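Local coordinates for elongation factor G (Thermus thermophilus, PDB 2DY1), which binds GTP with a magnesium ion and, as a member of the elongation factor G family, probably acts as a GTPase in the elongation stage of protein synthesis, at residues 11-16 against 96-101; 75-80 against 344-349. One frame throughout, in Å; residues are numbered along the deposited sequence.

How the contacts relate
Contacts 1 and 2 are both buried and meet through neighbouring strands of one sheet, 9-16 and 74-80, yet they differ in chemistry. Contact 1 lies inside the GTP-binding domain and is built from backbone: parallel strand pairing and small alanine side chains, with an aspartate in salt bridges at its edge. Contact 2 joins that sheet to domain 2 and rests on side chains, chiefly two phenylalanines, with a partly exposed arginine at its margin. The two touch directly. Thr11 of contact 1 reaches the segment 344-349 of contact 2, Leu14 N probably hydrogen-bonds Leu79 O, and Ala97 CB packs on Leu79 CD1.

Contact 1: 11-16 against 96-101; sequences TVALVG and EAADAA
Thr11 meets residues 97-99, where the chain passes from helix 88-97 toward strand 100-106, with its side chain and its carbonyl at once. Its CB stands 4.2 Å from Ala98 CA. From there CG2, anti to the backbone N, reaches across to Ala97 O at 3.5 Å, while OG1 takes the position beside the backbone N and hydrogen-bonds Gly345 O outside the contact. The carbonyl of Thr11 accepts Asp99 N at 3.0 Å, the donor lying well above the carbonyl plane (42° out of it). The next link is straighter: Ala13 N gives its hydrogen to Ala100 O, in the carbonyl plane, with 169° at the hydrogen. This is parallel pairing of strands 9-16 and 100-106 in the central sheet of a P-loop GTPase, whose first strand leads into the GTP-binding loop. Ala98 CB fits against the same backbone, 3.4 Å from Ala13 N, and lies 3.8 Å from Ala13 CB. Farther on, Val15 CG2 reaches Ala101 CB at 4.4 Å, and Leu95 of helix 88-97 packs on Ala13, Val15 and Ala101. At the other end a water bridges Thr11 N and Asp99 OD2; OD2 also forms a salt bridge with Arg304, and OD1 one with Arg278.

Contact 2: 75-80 against 344-349; sequences RVFLLD and AGFVLG
With CG anti to its carbonyl carbon (chi1 -72°), Phe77 sends its ring from strand 74-80 toward the bend at 345-347, and Arg75, extended from CG to NE, reaches the far end of Phe346. Backbone atoms occupy one face of the Phe77 ring: Phe346 CA sits over its centre in a CH-pi contact, 3.8 Å from the centroid, and Val347 N lies above the same face, offset toward the rim. Gly345 O comes to 3.3 Å from Phe77 CD1. The ring planes meet obliquely, at 43°, and Phe77 CZ sits over the centre of one face of Phe346, 3.5 Å from its CG. Arg75 NE comes obliquely to 3.7 Å from Phe346 CZ, its guanidinium plane 22° from that of the ring. Leu79 CD2 and Val347 CG2 extend the apolar seam at 4.2 Å. This is an interface of the GTP-binding domain with domain 2, where side chains of 74-80 pack on backbone and side chains of 345-347. Ile9 of strand 9-16 touches both phenylalanines, and Val66 of strand 65-71 touches Leu79 and Val347. On its other face strand 74-80 packs through Leu78 on helix 22-32 and through Val76 on helix 261-271.

Contact 1: 11-16 against 96-101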
# COMPACT_ATOMS: atom_id res chain seq x y z
N THR A 11 -12.90 -5.59 17.86
CA THR A 11 -12.41 -5.78 16.49
C THR A 11 -10.95 -5.33 16.58
O THR A 11 -10.66 -4.18 16.92
CB THR A 11 -13.13 -4.90 15.46
OG1 THR A 11 -14.55 -5.02 15.64
CG2 THR A 11 -12.78 -5.38 14.05
N VAL A 12 -10.04 -6.21 16.20
CA VAL A 12 -8.61 -5.94 16.36
C VAL A 12 -7.82 -6.33 15.13
O VAL A 12 -8.03 -7.43 14.61
CB VAL A 12 -8.08 -6.78 17.58
CG1 VAL A 12 -6.58 -6.55 17.79
CG2 VAL A 12 -8.86 -6.42 18.86
N ALA A 13 -6.92 -5.45 14.67
CA ALA A 13 -6.06 -5.78 13.52
C ALA A 13 -4.72 -6.24 14.09
O ALA A 13 -4.15 -5.53 14.91
CB ALA A 13 -5.83 -4.58 12.65
N LEU A 14 -4.24 -7.39 13.64
CA LEU A 14 -2.97 -7.96 14.10
C LEU A 14 -1.98 -7.62 12.98
O LEU A 14 -2.08 -8.13 11.84
CB LEU A 14 -3.13 -9.47 14.27
CG LEU A 14 -1.87 -10.29 14.53
CD1 LEU A 14 -1.13 -9.77 15.76
CD2 LEU A 14 -2.30 -11.73 14.75
N VAL A 15 -1.02 -6.76 13.32
CA VAL A 15 -0.05 -6.26 12.35
C VAL A 15 1.35 -6.42 12.90
O VAL A 15 1.53 -6.77 14.06
CB VAL A 15 -0.30 -4.77 12.05
CG1 VAL A 15 -1.65 -4.61 11.35
CG2 VAL A 15 -0.33 -3.95 13.38
N GLY A 16 2.34 -6.19 12.05
CA GLY A 16 3.72 -6.31 12.49
C GLY A 16 4.61 -6.71 11.33
O GLY A 16 4.13 -7.08 10.27
N GLU A 96 -8.00 0.08 9.12
CA GLU A 96 -9.22 0.89 8.93
C GLU A 96 -10.43 0.20 9.54
O GLU A 96 -11.33 0.84 10.10
CB GLU A 96 -9.55 1.04 7.46
CG GLU A 96 -8.99 2.17 6.73
CD GLU A 96 -9.79 2.40 5.46
OE1 GLU A 96 -9.42 3.28 4.69
OE2 GLU A 96 -10.81 1.70 5.25
N ALA A 97 -10.47 -1.13 9.38
CA ALA A 97 -11.56 -1.95 9.83
C ALA A 97 -11.62 -2.25 11.31
O ALA A 97 -12.64 -2.69 11.79
CB ALA A 97 -11.53 -3.30 9.08
N ALA A 98 -10.53 -2.01 12.03
CA ALA A 98 -10.47 -2.37 13.45
C ALA A 98 -10.55 -1.17 14.37
O ALA A 98 -10.39 -0.05 13.92
CB ALA A 98 -9.18 -3.13 13.73
N ASP A 99 -10.77 -1.44 15.66
CA ASP A 99 -10.83 -0.38 16.65
C ASP A 99 -9.55 -0.33 17.49
O ASP A 99 -9.42 0.53 18.37
CB ASP A 99 -12.05 -0.56 17.57
CG ASP A 99 -13.36 -0.52 16.81
OD1 ASP A 99 -13.41 0.13 15.74
OD2 ASP A 99 -14.35 -1.12 17.29
N ALA A 100 -8.61 -1.24 17.22
CA ALA A 100 -7.33 -1.27 17.95
C ALA A 100 -6.37 -2.12 17.14
O ALA A 100 -6.79 -2.95 16.33
CB ALA A 100 -7.51 -1.88 19.33
N ALA A 101 -5.07 -1.90 17.38
CA ALA A 101 -4.04 -2.67 16.68
C ALA A 101 -3.26 -3.51 17.69
O ALA A 101 -2.85 -3.01 18.73
CB ALA A 101 -3.10 -1.72 15.97
O HOH W 1 -13.68 -3.06 19.09

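Contact 2: 75-80 against 344-349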
# COMPACT_ATOMS: atom_id res chain seq x y z
N ARG A 75 -16.65 -12.03 21.92
CA ARG A 75 -16.17 -12.20 20.55
C ARG A 75 -15.07 -11.22 20.22
O ARG A 75 -15.14 -10.03 20.54
CB ARG A 75 -17.33 -11.98 19.57
CG ARG A 75 -18.38 -13.09 19.61
CD ARG A 75 -19.54 -12.75 18.69
NE ARG A 75 -20.45 -13.86 18.45
CZ ARG A 75 -21.26 -14.40 19.36
NH1 ARG A 75 -21.29 -13.91 20.60
NH2 ARG A 75 -22.05 -15.41 19.03
N VAL A 76 -14.01 -11.74 19.61
CA VAL A 76 -12.95 -10.87 19.16
C VAL A 76 -12.79 -11.15 17.68
O VAL A 76 -12.46 -12.28 17.31
CB VAL A 76 -11.61 -11.14 19.89
CG1 VAL A 76 -10.50 -10.31 19.26
CG2 VAL A 76 -11.78 -10.79 21.37
N PHE A 77 -13.09 -10.16 16.85
CA PHE A 77 -12.91 -10.35 15.41
C PHE A 77 -11.49 -9.90 15.15
O PHE A 77 -11.20 -8.71 15.13
CB PHE A 77 -13.94 -9.54 14.62
CG PHE A 77 -15.33 -10.11 14.73
CD1 PHE A 77 -16.12 -9.80 15.82
CD2 PHE A 77 -15.80 -11.03 13.79
CE1 PHE A 77 -17.37 -10.41 16.01
CE2 PHE A 77 -17.05 -11.64 13.96
CZ PHE A 77 -17.83 -11.34 15.08
N LEU A 78 -10.60 -10.88 14.93
CA LEU A 78 -9.18 -10.62 14.74
C LEU A 78 -8.85 -10.64 13.26
O LEU A 78 -9.17 -11.60 12.56
CB LEU A 78 -8.36 -11.70 15.47
CG LEU A 78 -6.83 -11.52 15.52
CD1 LEU A 78 -6.47 -10.28 16.36
CD2 LEU A 78 -6.20 -12.78 16.14
N LEU A 79 -8.22 -9.57 12.78
CA LEU A 79 -7.85 -9.49 11.36
C LEU A 79 -6.34 -9.76 11.28
O LEU A 79 -5.54 -8.93 11.69
CB LEU A 79 -8.19 -8.11 10.81
CG LEU A 79 -9.62 -7.67 11.17
CD1 LEU A 79 -9.91 -6.30 10.55
CD2 LEU A 79 -10.63 -8.69 10.65
N ASP A 80 -5.98 -10.92 10.72
CA ASP A 80 -4.57 -11.35 10.61
C ASP A 80 -4.05 -10.75 9.31
O ASP A 80 -4.33 -11.25 8.21
CB ASP A 80 -4.51 -12.89 10.62
CG ASP A 80 -3.10 -13.43 10.45
OD1 ASP A 80 -2.16 -12.67 10.70
OD2 ASP A 80 -2.96 -14.63 10.05
N ALA A 344 -22.37 -4.38 16.42
CA ALA A 344 -21.20 -3.56 16.10
C ALA A 344 -19.95 -4.33 16.55
O ALA A 344 -19.91 -4.90 17.65
CB ALA A 344 -21.29 -2.21 16.82
N GLY A 345 -18.94 -4.33 15.68
CA GLY A 345 -17.70 -5.06 15.96
C GLY A 345 -17.59 -6.26 15.02
O GLY A 345 -16.49 -6.74 14.73
N PHE A 346 -18.72 -6.76 14.56
CA PHE A 346 -18.71 -7.89 13.63
C PHE A 346 -18.08 -7.51 12.30
O PHE A 346 -18.10 -6.34 11.87
CB PHE A 346 -20.13 -8.36 13.30
CG PHE A 346 -20.67 -9.42 14.21
CD1 PHE A 346 -20.72 -9.22 15.59
CD2 PHE A 346 -21.12 -10.64 13.69
CE1 PHE A 346 -21.21 -10.21 16.44
CE2 PHE A 346 -21.61 -11.64 14.53
CZ PHE A 346 -21.66 -11.43 15.91
N VAL A 347 -17.51 -8.53 11.66
CA VAL A 347 -17.01 -8.40 10.32
C VAL A 347 -17.86 -9.44 9.59
O VAL A 347 -18.00 -10.57 10.05
CB VAL A 347 -15.53 -8.77 10.19
CG1 VAL A 347 -15.17 -8.94 8.70
CG2 VAL A 347 -14.69 -7.64 10.80
N LEU A 348 -18.48 -9.01 8.50
CA LEU A 348 -19.32 -9.90 7.72
C LEU A 348 -18.74 -10.16 6.35
O LEU A 348 -18.03 -9.32 5.80
CB LEU A 348 -20.70 -9.27 7.52
CG LEU A 348 -21.50 -9.00 8.80
CD1 LEU A 348 -22.79 -8.28 8.41
CD2 LEU A 348 -21.82 -10.29 9.51
N GLY A 349 -19.04 -11.34 5.80
CA GLY A 349 -18.60 -11.64 4.45
C GLY A 349 -19.89 -11.67 3.64
O GLY A 349 -20.79 -12.44 3.98